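PDB 1O4S: aspartate aminotransferase, which catalyses the reversible transfer of an amino group from L-aspartate to 2-oxoglutarate, giving oxaloacetate and L-glutamate, with pyridoxal 5'-phosphate as cofactor. Local coordinates for residues Y81-G86 / V104-G109; N242-S247 / L288-V293; W253-L258 / S277-V282. All coordinates share one frame; numbering follows the deposited sequence.

In the fold
From the N terminus, contact 1 comes first. It closes a short loop by laying the start of helix 81-95 against strand 104-107. Contact 2 opens after this, where strand 238-243 ends, and closes at 288-293, which takes in the C-terminal part of helix 281-290. Contact 3 lies wholly within that second loop, joining 253-258 to 277-282, so contacts 2 and 3 nest and none cross. Strands 104-107, 256-259 and 238-243 are neighbours in the large mixed sheet; 256-259 lies between the other two and is antiparallel to both. Contacts 2 and 3 both use helix 281-290. Leu-83 of contact 1 packs on Leu-288 and Leu-291 of contact 2. All three reach the cofactor, each by one segment.

Contact 1 of 3, residues Y81-G86 / V104-G109; sequences YELREG and VVVTNG. With PLP (pyridoxal-5'-phosphate), chain M.
Arg-84 meets strand 104-107 with its aliphatic chain rather than its charge. Its CD lies 3.1 Å from Val-104 O, while CG packs 3.9 Å from Val-104 CG1 and reaches Val-106 CG2 as well. The chain then bends at CG-CD (chi3 -71°), and the guanidinium stands obliquely to the Val-104 carbonyl. The aliphatic part of this buried arginine thus covers Val-104 and Val-106, while its polar end is held elsewhere: NE bonds to Gly-79 O, and NH2 makes a weak bond to Pro-101 O.

Leu-83 adds a smaller apolar patch. CG is anti to the backbone N (chi1 178°), and CD2 touches both methyls of Val-106, 3.9 Å from CG1 and 4.0 Å from CG2. The two side chains cross at about a right angle. Val-104 and Val-106 both point toward the helix, whereas Val-105 points away and packs on helix 262-275.

At the end of the strand, Thr-107 OG1 donates to Gly-109 O at 2.7 Å, from above the carbonyl plane. Gly-109 has positive phi, and its CA lies 3.4 Å from PLP O3P. There is little room between this CA and the phosphate. This is the strand-to-helix turn of the large domain in fold-type I PLP enzymes, where the start of helix 109-121 receives the cofactor phosphate.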
loop_
_atom_site.group_PDB
_atom_site.type_symbol
_atom_site.label_atom_id
_atom_site.label_comp_id
_atom_site.label_asym_id
_atom_site.label_seq_id
_atom_site.Cartn_x
_atom_site.Cartn_y
_atom_site.Cartn_z
ATOM N N TYR B 81 14.502 7.518 -8.778
ATOM C CA TYR B 81 15.229 7.072 -9.961
ATOM C C TYR B 81 16.422 6.217 -9.618
ATOM O O TYR B 81 16.669 5.202 -10.251
ATOM C CB TYR B 81 15.763 8.279 -10.763
ATOM C CG TYR B 81 16.467 7.859 -12.012
ATOM C CD1 TYR B 81 15.745 7.434 -13.111
ATOM C CD2 TYR B 81 17.863 7.864 -12.093
ATOM C CE1 TYR B 81 16.380 7.017 -14.272
ATOM C CE2 TYR B 81 18.510 7.451 -13.238
ATOM C CZ TYR B 81 17.755 7.036 -14.341
ATOM O OH TYR B 81 18.379 6.632 -15.512
ATOM N N GLU B 82 17.162 6.648 -8.610
ATOM C CA GLU B 82 18.406 5.988 -8.207
ATOM C C GLU B 82 18.183 4.538 -7.729
ATOM O O GLU B 82 18.986 3.631 -8.040
ATOM C CB GLU B 82 19.098 6.843 -7.137
ATOM C CG GLU B 82 19.697 8.162 -7.700
ATOM C CD GLU B 82 18.720 9.373 -7.896
ATOM O OE1 GLU B 82 17.513 9.368 -7.450
ATOM O OE2 GLU B 82 19.193 10.384 -8.533
ATOM N N LEU B 83 17.062 4.311 -7.041
ATOM C CA LEU B 83 16.710 2.970 -6.586
ATOM C C LEU B 83 16.278 2.117 -7.797
ATOM O O LEU B 83 16.719 0.996 -7.964
ATOM C CB LEU B 83 15.636 3.004 -5.491
ATOM C CG LEU B 83 15.119 1.687 -4.930
ATOM C CD1 LEU B 83 16.292 0.755 -4.513
ATOM C CD2 LEU B 83 14.130 1.868 -3.786
ATOM N N ARG B 84 15.466 2.688 -8.672
ATOM C CA ARG B 84 15.049 1.957 -9.851
ATOM C C ARG B 84 16.227 1.592 -10.746
ATOM O O ARG B 84 16.307 0.460 -11.226
ATOM C CB ARG B 84 14.004 2.750 -10.606
ATOM C CG ARG B 84 12.666 2.720 -9.899
ATOM C CD ARG B 84 11.545 3.291 -10.735
ATOM N NE ARG B 84 11.678 4.743 -10.875
ATOM C CZ ARG B 84 12.004 5.390 -11.979
ATOM N NH1 ARG B 84 12.086 6.709 -11.954
ATOM N NH2 ARG B 84 12.263 4.747 -13.096
ATOM N N GLU B 85 17.145 2.540 -10.928
ATOM C CA GLU B 85 18.342 2.339 -11.697
ATOM C C GLU B 85 19.244 1.302 -11.039
ATOM O O GLU B 85 19.778 0.440 -11.715
ATOM C CB GLU B 85 19.075 3.668 -11.863
ATOM C CG GLU B 85 20.378 3.570 -12.635
ATOM C CD GLU B 85 21.143 4.880 -12.616
ATOM O OE1 GLU B 85 21.394 5.427 -11.494
ATOM O OE2 GLU B 85 21.482 5.367 -13.725
ATOM N N GLY B 86 19.422 1.382 -9.723
ATOM C CA GLY B 86 20.206 0.383 -9.005
ATOM C C GLY B 86 19.633 -1.019 -9.166
ATOM O O GLY B 86 20.360 -1.952 -9.464
ATOM N N VAL B 104 11.033 -0.682 -14.020
ATOM C CA VAL B 104 10.995 -1.046 -12.597
ATOM C C VAL B 104 9.980 -0.174 -11.870
ATOM O O VAL B 104 9.914 1.029 -12.075
ATOM C CB VAL B 104 12.376 -0.830 -11.916
ATOM C CG1 VAL B 104 12.332 -1.161 -10.364
ATOM C CG2 VAL B 104 13.478 -1.621 -12.641
ATOM N N VAL B 105 9.187 -0.781 -10.995
ATOM C CA VAL B 105 8.348 -0.030 -10.081
ATOM C C VAL B 105 8.642 -0.553 -8.684
ATOM O O VAL B 105 8.624 -1.750 -8.445
ATOM C CB VAL B 105 6.824 -0.202 -10.368
ATOM C CG1 VAL B 105 6.032 0.755 -9.554
ATOM C CG2 VAL B 105 6.526 0.002 -11.856
ATOM N N VAL B 106 8.876 0.365 -7.778
ATOM C CA VAL B 106 9.190 0.060 -6.402
ATOM C C VAL B 106 7.865 0.108 -5.645
ATOM O O VAL B 106 7.089 1.037 -5.810
ATOM C CB VAL B 106 10.202 1.087 -5.856
ATOM C CG1 VAL B 106 10.387 0.916 -4.333
ATOM C CG2 VAL B 106 11.528 0.954 -6.621
ATOM N N THR B 107 7.632 -0.919 -4.829
ATOM C CA THR B 107 6.376 -1.183 -4.163
ATOM C C THR B 107 6.565 -1.551 -2.698
ATOM O O THR B 107 7.668 -1.842 -2.237
ATOM C CB THR B 107 5.704 -2.405 -4.868
ATOM O OG1 THR B 107 6.558 -3.567 -4.745
ATOM C CG2 THR B 107 5.526 -2.198 -6.418
ATOM N N ASN B 108 5.477 -1.550 -1.958
ATOM C CA ASN B 108 5.484 -1.917 -0.547
ATOM C C ASN B 108 5.525 -3.432 -0.406
ATOM O O ASN B 108 4.491 -4.100 -0.306
ATOM C CB ASN B 108 4.226 -1.371 0.153
ATOM C CG ASN B 108 4.263 0.128 0.350
ATOM O OD1 ASN B 108 5.023 0.602 1.166
ATOM N ND2 ASN B 108 3.408 0.876 -0.363
ATOM N N GLY B 109 6.731 -3.935 -0.310
ATOM C CA GLY B 109 7.025 -5.351 -0.430
ATOM C C GLY B 109 6.751 -5.894 -1.821
ATOM O O GLY B 109 6.139 -5.232 -2.697
HETATM N N1 PLP M . 5.889 -14.272 -1.915
HETATM C C2 PLP M . 6.099 -15.280 -0.995
HETATM C C2A PLP M . 5.745 -16.663 -1.456
HETATM C C3 PLP M . 6.577 -15.000 0.295
HETATM O O3 PLP M . 6.766 -15.910 1.094
HETATM C C4 PLP M . 6.907 -13.683 0.650
HETATM C C4A PLP M . 7.460 -13.377 2.060
HETATM C C5 PLP M . 6.696 -12.688 -0.336
HETATM C C6 PLP M . 6.185 -13.004 -1.593
HETATM C C5A PLP M . 6.978 -11.209 -0.178
HETATM O O4P PLP M . 6.670 -10.454 0.981
HETATM P P PLP M . 7.073 -8.911 1.121
HETATM O O1P PLP M . 7.447 -8.856 2.556
HETATM O O2P PLP M . 8.160 -8.583 0.183
HETATM O O3P PLP M . 5.762 -8.290 0.840
#

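Contact 2 of 3, residues N242-S247 / L288-V293; sequences NGFSKS and LKALEV. With PLP (pyridoxal-5'-phosphate), chain M.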
loop_
_atom_site.group_PDB
_atom_site.type_symbol
_atom_site.label_atom_id
_atom_site.label_comp_id
_atom_site.label_asym_id
_atom_site.label_seq_id
_atom_site.Cartn_x
_atom_site.Cartn_y
_atom_site.Cartn_z
ATOM N N ASN B 242 10.443 -9.334 -7.100
ATOM C CA ASN B 242 11.448 -9.580 -6.073
ATOM C C ASN B 242 11.400 -8.434 -5.046
ATOM O O ASN B 242 10.520 -7.575 -5.099
ATOM C CB ASN B 242 12.822 -9.773 -6.740
ATOM C CG ASN B 242 13.769 -10.708 -5.958
ATOM O OD1 ASN B 242 13.690 -10.824 -4.740
ATOM N ND2 ASN B 242 14.697 -11.342 -6.678
ATOM N N GLY B 243 12.297 -8.460 -4.070
ATOM C CA GLY B 243 12.418 -7.397 -3.091
ATOM C C GLY B 243 13.443 -7.743 -2.033
ATOM O O GLY B 243 14.227 -8.680 -2.211
ATOM N N PHE B 244 13.412 -7.006 -0.925
ATOM C CA PHE B 244 14.494 -7.043 0.061
ATOM C C PHE B 244 14.137 -7.805 1.304
ATOM O O PHE B 244 14.984 -8.031 2.181
ATOM C CB PHE B 244 14.902 -5.601 0.411
ATOM C CG PHE B 244 15.469 -4.883 -0.743
ATOM C CD1 PHE B 244 14.619 -4.296 -1.684
ATOM C CD2 PHE B 244 16.847 -4.875 -0.966
ATOM C CE1 PHE B 244 15.128 -3.651 -2.794
ATOM C CE2 PHE B 244 17.379 -4.241 -2.088
ATOM C CZ PHE B 244 16.521 -3.631 -3.006
ATOM N N SER B 245 12.882 -8.210 1.383
ATOM C CA SER B 245 12.339 -8.762 2.617
ATOM C C SER B 245 13.097 -10.006 3.056
ATOM O O SER B 245 13.478 -10.122 4.197
ATOM C CB SER B 245 10.869 -9.108 2.441
ATOM O OG SER B 245 10.046 -7.970 2.605
ATOM N N LYS B 246 13.285 -10.940 2.142
ATOM C CA LYS B 246 13.875 -12.227 2.499
ATOM C C LYS B 246 15.367 -12.206 2.339
ATOM O O LYS B 246 16.092 -12.642 3.225
ATOM C CB LYS B 246 13.206 -13.380 1.685
ATOM C CG LYS B 246 11.619 -13.366 1.721
ATOM C CD LYS B 246 11.059 -13.369 3.137
ATOM C CE LYS B 246 9.516 -13.156 3.259
ATOM N NZ LYS B 246 8.808 -13.480 2.027
ATOM N N SER B 247 15.836 -11.666 1.213
ATOM C CA SER B 247 17.246 -11.633 0.902
ATOM C C SER B 247 18.060 -10.855 1.926
ATOM O O SER B 247 19.213 -11.191 2.136
ATOM C CB SER B 247 17.478 -11.071 -0.516
ATOM O OG SER B 247 17.086 -9.706 -0.592
ATOM N N LEU B 288 18.342 1.143 -1.322
ATOM C CA LEU B 288 19.398 1.536 -2.229
ATOM C C LEU B 288 20.749 1.066 -1.650
ATOM O O LEU B 288 21.562 0.488 -2.363
ATOM C CB LEU B 288 19.316 3.049 -2.486
ATOM C CG LEU B 288 20.354 3.726 -3.367
ATOM C CD1 LEU B 288 20.324 3.163 -4.792
ATOM C CD2 LEU B 288 20.075 5.216 -3.372
ATOM N N LYS B 289 20.954 1.231 -0.347
ATOM C CA LYS B 289 22.154 0.728 0.312
ATOM C C LYS B 289 22.167 -0.797 0.360
ATOM O O LYS B 289 23.215 -1.435 0.254
ATOM C CB LYS B 289 22.242 1.308 1.733
ATOM C CG LYS B 289 23.416 0.801 2.617
ATOM C CD LYS B 289 24.823 1.081 2.032
ATOM C CE LYS B 289 25.157 2.575 1.907
ATOM N NZ LYS B 289 26.597 2.869 1.491
ATOM N N ALA B 290 21.001 -1.390 0.554
ATOM C CA ALA B 290 20.873 -2.840 0.626
ATOM C C ALA B 290 21.389 -3.521 -0.628
ATOM O O ALA B 290 21.902 -4.616 -0.522
ATOM C CB ALA B 290 19.490 -3.251 0.870
ATOM N N LEU B 291 21.247 -2.875 -1.787
ATOM C CA LEU B 291 21.807 -3.363 -3.039
ATOM C C LEU B 291 23.312 -3.639 -2.962
ATOM O O LEU B 291 23.814 -4.553 -3.614
ATOM C CB LEU B 291 21.533 -2.369 -4.159
ATOM C CG LEU B 291 20.089 -2.309 -4.645
ATOM C CD1 LEU B 291 19.914 -1.091 -5.516
ATOM C CD2 LEU B 291 19.725 -3.576 -5.413
ATOM N N GLU B 292 24.024 -2.871 -2.137
ATOM C CA GLU B 292 25.453 -3.049 -1.953
ATOM C C GLU B 292 25.851 -4.103 -0.899
ATOM O O GLU B 292 27.039 -4.385 -0.731
ATOM C CB GLU B 292 26.083 -1.723 -1.535
ATOM C CG GLU B 292 25.855 -0.585 -2.497
ATOM C CD GLU B 292 26.262 0.768 -1.904
ATOM O OE1 GLU B 292 27.242 0.833 -1.144
ATOM O OE2 GLU B 292 25.578 1.778 -2.196
ATOM N N VAL B 293 24.883 -4.665 -0.193
ATOM C CA VAL B 293 25.150 -5.458 0.989
ATOM C C VAL B 293 25.155 -6.964 0.659
ATOM O O VAL B 293 24.279 -7.487 -0.009
ATOM C CB VAL B 293 24.155 -5.090 2.125
ATOM C CG1 VAL B 293 24.244 -6.064 3.270
ATOM C CG2 VAL B 293 24.395 -3.603 2.619
HETATM N N1 PLP M . 5.889 -14.272 -1.915
HETATM C C2 PLP M . 6.099 -15.280 -0.995
HETATM C C2A PLP M . 5.745 -16.663 -1.456
HETATM C C3 PLP M . 6.577 -15.000 0.295
HETATM O O3 PLP M . 6.766 -15.910 1.094
HETATM C C4 PLP M . 6.907 -13.683 0.650
HETATM C C4A PLP M . 7.460 -13.377 2.060
HETATM C C5 PLP M . 6.696 -12.688 -0.336
HETATM C C6 PLP M . 6.185 -13.004 -1.593
HETATM C C5A PLP M . 6.978 -11.209 -0.178
HETATM O O4P PLP M . 6.670 -10.454 0.981
HETATM P P PLP M . 7.073 -8.911 1.121
HETATM O O1P PLP M . 7.447 -8.856 2.556
HETATM O O2P PLP M . 8.160 -8.583 0.183
HETATM O O3P PLP M . 5.762 -8.290 0.840
#
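Phe-244 and Ala-290 make the closest contact, with Phe-244 CD2 3.6 Å from Ala-290 CB. The methyl comes in obliquely to the ring. Leu-291 meets the far end of the same ring at its edge, near the ring plane, with CD2 4.0 Å from Phe-244 CZ. The first torsion of Phe-244 sets the direction: CG is anti to the carbonyl carbon (chi1 -64°), which sends the ring from the end of strand 238-243 toward Ala-290 and Leu-291. Leu-291 takes a similar first torsion, and its CD2 branch reaches the ring. Ala-290 and Leu-291 are the first two residues of a type I turn that ends at Val-293. Lys-289 NZ and Glu-292 OE1 form a weak salt bridge.

The residues on both sides of Phe-244 along the chain have other tasks. Asn-242 folds back on its own backbone, so that OD1 accepts the Gly-243 N-H at 2.8 Å. The donor is tilted from the carbonyl plane and approaches well to one side of the C=O. After Phe-244, Ser-245 OG donates to PLP O1P at 2.7 Å.

Lys-246 turns the other way from Phe-244. Its chain bends at CB-CG (chi2 -55°), runs straight through CG-CD, and is nearly eclipsed at CD-CE (chi4 21°). That path brings NZ to PLP C4A, to which it is covalently bonded at 1.4 Å. Tyr-74 of the second subunit packs on this lysine.

One short segment thus packs through Phe-244 on 288-293 and holds the cofactor through the next two residues. The Lys-246 linkage is consistent with the internal aldimine that a substrate amino group displaces when transamination begins.

Contact 3 of 3, residues W253-L258 / S277-V282; sequences WRVGYL and SCINTV. With PLP (pyridoxal-5'-phosphate), chain M.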
loop_
_atom_site.group_PDB
_atom_site.type_symbol
_atom_site.label_atom_id
_atom_site.label_comp_id
_atom_site.label_asym_id
_atom_site.label_seq_id
_atom_site.Cartn_x
_atom_site.Cartn_y
_atom_site.Cartn_z
ATOM N N TRP B 253 10.450 -3.289 6.530
ATOM C CA TRP B 253 10.704 -2.108 5.685
ATOM C C TRP B 253 9.679 -1.933 4.562
ATOM O O TRP B 253 9.375 -0.807 4.215
ATOM C CB TRP B 253 12.110 -2.101 5.096
ATOM C CG TRP B 253 13.160 -1.877 6.093
ATOM C CD1 TRP B 253 13.866 -2.828 6.798
ATOM C CD2 TRP B 253 13.690 -0.623 6.476
ATOM N NE1 TRP B 253 14.803 -2.220 7.593
ATOM C CE2 TRP B 253 14.688 -0.862 7.443
ATOM C CE3 TRP B 253 13.405 0.701 6.116
ATOM C CZ2 TRP B 253 15.394 0.165 8.044
ATOM C CZ3 TRP B 253 14.102 1.717 6.729
ATOM C CH2 TRP B 253 15.088 1.437 7.673
ATOM N N ARG B 254 9.107 -3.044 4.096
ATOM C CA ARG B 254 8.154 -3.124 2.987
ATOM C C ARG B 254 8.695 -2.498 1.713
ATOM O O ARG B 254 8.153 -1.485 1.274
ATOM C CB ARG B 254 6.782 -2.504 3.344
ATOM C CG ARG B 254 6.320 -2.706 4.793
ATOM C CD ARG B 254 6.042 -4.133 5.226
ATOM N NE ARG B 254 5.214 -4.853 4.269
ATOM C CZ ARG B 254 5.602 -5.851 3.478
ATOM N NH1 ARG B 254 6.839 -6.316 3.508
ATOM N NH2 ARG B 254 4.729 -6.393 2.636
ATOM N N VAL B 255 9.770 -3.070 1.161
ATOM C CA VAL B 255 10.337 -2.644 -0.110
ATOM C C VAL B 255 10.499 -3.849 -1.022
ATOM O O VAL B 255 11.239 -4.786 -0.720
ATOM C CB VAL B 255 11.735 -2.053 0.015
ATOM C CG1 VAL B 255 12.155 -1.399 -1.319
ATOM C CG2 VAL B 255 11.814 -1.125 1.148
ATOM N N GLY B 256 9.793 -3.807 -2.142
ATOM C CA GLY B 256 9.932 -4.792 -3.172
ATOM C C GLY B 256 9.817 -4.054 -4.482
ATOM O O GLY B 256 9.750 -2.810 -4.503
ATOM N N TYR B 257 9.767 -4.821 -5.570
ATOM C CA TYR B 257 9.689 -4.230 -6.875
ATOM C C TYR B 257 9.191 -5.192 -7.924
ATOM O O TYR B 257 9.172 -6.417 -7.737
ATOM C CB TYR B 257 11.060 -3.666 -7.286
ATOM C CG TYR B 257 12.170 -4.683 -7.242
ATOM C CD1 TYR B 257 12.385 -5.565 -8.307
ATOM C CD2 TYR B 257 12.984 -4.779 -6.146
ATOM C CE1 TYR B 257 13.385 -6.503 -8.275
ATOM C CE2 TYR B 257 13.988 -5.742 -6.085
ATOM C CZ TYR B 257 14.191 -6.590 -7.157
ATOM O OH TYR B 257 15.211 -7.507 -7.108
ATOM N N LEU B 258 8.777 -4.592 -9.041
ATOM C CA LEU B 258 8.328 -5.303 -10.219
ATOM C C LEU B 258 9.157 -4.794 -11.361
ATOM O O LEU B 258 9.436 -3.597 -11.447
ATOM C CB LEU B 258 6.850 -4.999 -10.438
ATOM C CG LEU B 258 6.144 -5.474 -11.703
ATOM C CD1 LEU B 258 4.713 -5.811 -11.403
ATOM C CD2 LEU B 258 6.230 -4.415 -12.839
ATOM N N SER B 277 0.518 5.714 -3.350
ATOM C CA SER B 277 1.580 6.562 -3.844
ATOM C C SER B 277 2.956 5.913 -3.592
ATOM O O SER B 277 3.066 4.681 -3.399
ATOM C CB SER B 277 1.513 7.936 -3.203
ATOM O OG SER B 277 2.086 8.841 -4.107
ATOM N N CYS B 278 3.992 6.730 -3.593
ATOM C CA CYS B 278 5.341 6.311 -3.298
ATOM C C CYS B 278 5.439 5.594 -1.949
ATOM O O CYS B 278 4.659 5.818 -1.032
ATOM C CB CYS B 278 6.278 7.532 -3.297
ATOM S SG CYS B 278 5.802 8.865 -2.164
ATOM N N ILE B 279 6.422 4.728 -1.829
ATOM C CA ILE B 279 6.696 4.054 -0.551
ATOM C C ILE B 279 7.539 4.958 0.336
ATOM O O ILE B 279 8.158 5.911 -0.098
ATOM C CB ILE B 279 7.328 2.647 -0.731
ATOM C CG1 ILE B 279 8.829 2.694 -1.038
ATOM C CG2 ILE B 279 6.600 1.856 -1.817
ATOM C CD1 ILE B 279 9.560 1.334 -0.882
ATOM N N ASN B 280 7.542 4.613 1.606
ATOM C CA ASN B 280 8.306 5.295 2.606
ATOM C C ASN B 280 9.710 5.678 2.116
ATOM O O ASN B 280 10.494 4.814 1.674
ATOM C CB ASN B 280 8.383 4.380 3.831
ATOM C CG ASN B 280 9.127 5.004 4.986
ATOM O OD1 ASN B 280 10.357 5.100 4.980
ATOM N ND2 ASN B 280 8.389 5.359 6.024
ATOM N N THR B 281 10.038 6.959 2.212
ATOM C CA THR B 281 11.299 7.444 1.641
ATOM C C THR B 281 12.515 6.893 2.354
ATOM O O THR B 281 13.538 6.614 1.711
ATOM C CB THR B 281 11.347 8.979 1.654
ATOM O OG1 THR B 281 10.106 9.485 1.146
ATOM C CG2 THR B 281 12.438 9.510 0.734
ATOM N N VAL B 282 12.437 6.795 3.682
ATOM C CA VAL B 282 13.525 6.172 4.426
ATOM C C VAL B 282 13.816 4.777 3.875
ATOM O O VAL B 282 14.972 4.426 3.637
ATOM C CB VAL B 282 13.282 6.134 5.966
ATOM C CG1 VAL B 282 14.555 5.709 6.686
ATOM C CG2 VAL B 282 12.814 7.487 6.478
HETATM N N1 PLP M . 5.889 -14.272 -1.915
HETATM C C2 PLP M . 6.099 -15.280 -0.995
HETATM C C2A PLP M . 5.745 -16.663 -1.456
HETATM C C3 PLP M . 6.577 -15.000 0.295
HETATM O O3 PLP M . 6.766 -15.910 1.094
HETATM C C4 PLP M . 6.907 -13.683 0.650
HETATM C C4A PLP M . 7.460 -13.377 2.060
HETATM C C5 PLP M . 6.696 -12.688 -0.336
HETATM C C6 PLP M . 6.185 -13.004 -1.593
HETATM C C5A PLP M . 6.978 -11.209 -0.178
HETATM O O4P PLP M . 6.670 -10.454 0.981
HETATM P P PLP M . 7.073 -8.911 1.121
HETATM O O1P PLP M . 7.447 -8.856 2.556
HETATM O O2P PLP M . 8.160 -8.583 0.183
HETATM O O3P PLP M . 5.762 -8.290 0.840
#
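Ile-279 CD1 makes apolar contact with both methyls of Val-255, 3.8 Å from CG1 and 3.9 Å from CG2, and the side chains cross at about a right angle. The same CD1 lies against Arg-254 O. Val-282 CG1 touches the indole edge of Trp-253, 4.0 Å from CZ3 and near the ring plane.

The polar interactions lead outside, to the cofactor, the same chain and the second subunit. The Arg-254 chain bends at CB-CG (chi2 -65°) and again at CG-CD, which brings the guanidinium to the phosphate. NH1 donates to PLP O1P at 2.8 Å (152°) and NH2 to PLP O3P at 2.8 Å (169°), with the phosphorus in the guanidinium plane. NH1 also bonds to Thr-251 O, and NH2 to Thr-276 O of the second subunit. A leucine here would probably leave two phosphate oxygens without these donors and the neighbouring subunit's carbonyl without its mate. Asn-280 caps helix 281-290 through OD1, while its ND2 bonds to Trp-253 O of the second subunit.

The loop leading into strand 256-259 meets the loop and first turn of helix 281-290. Helix 57-68 packs against Trp-253 and Val-282, and the strand runs between 104-107 and 238-243.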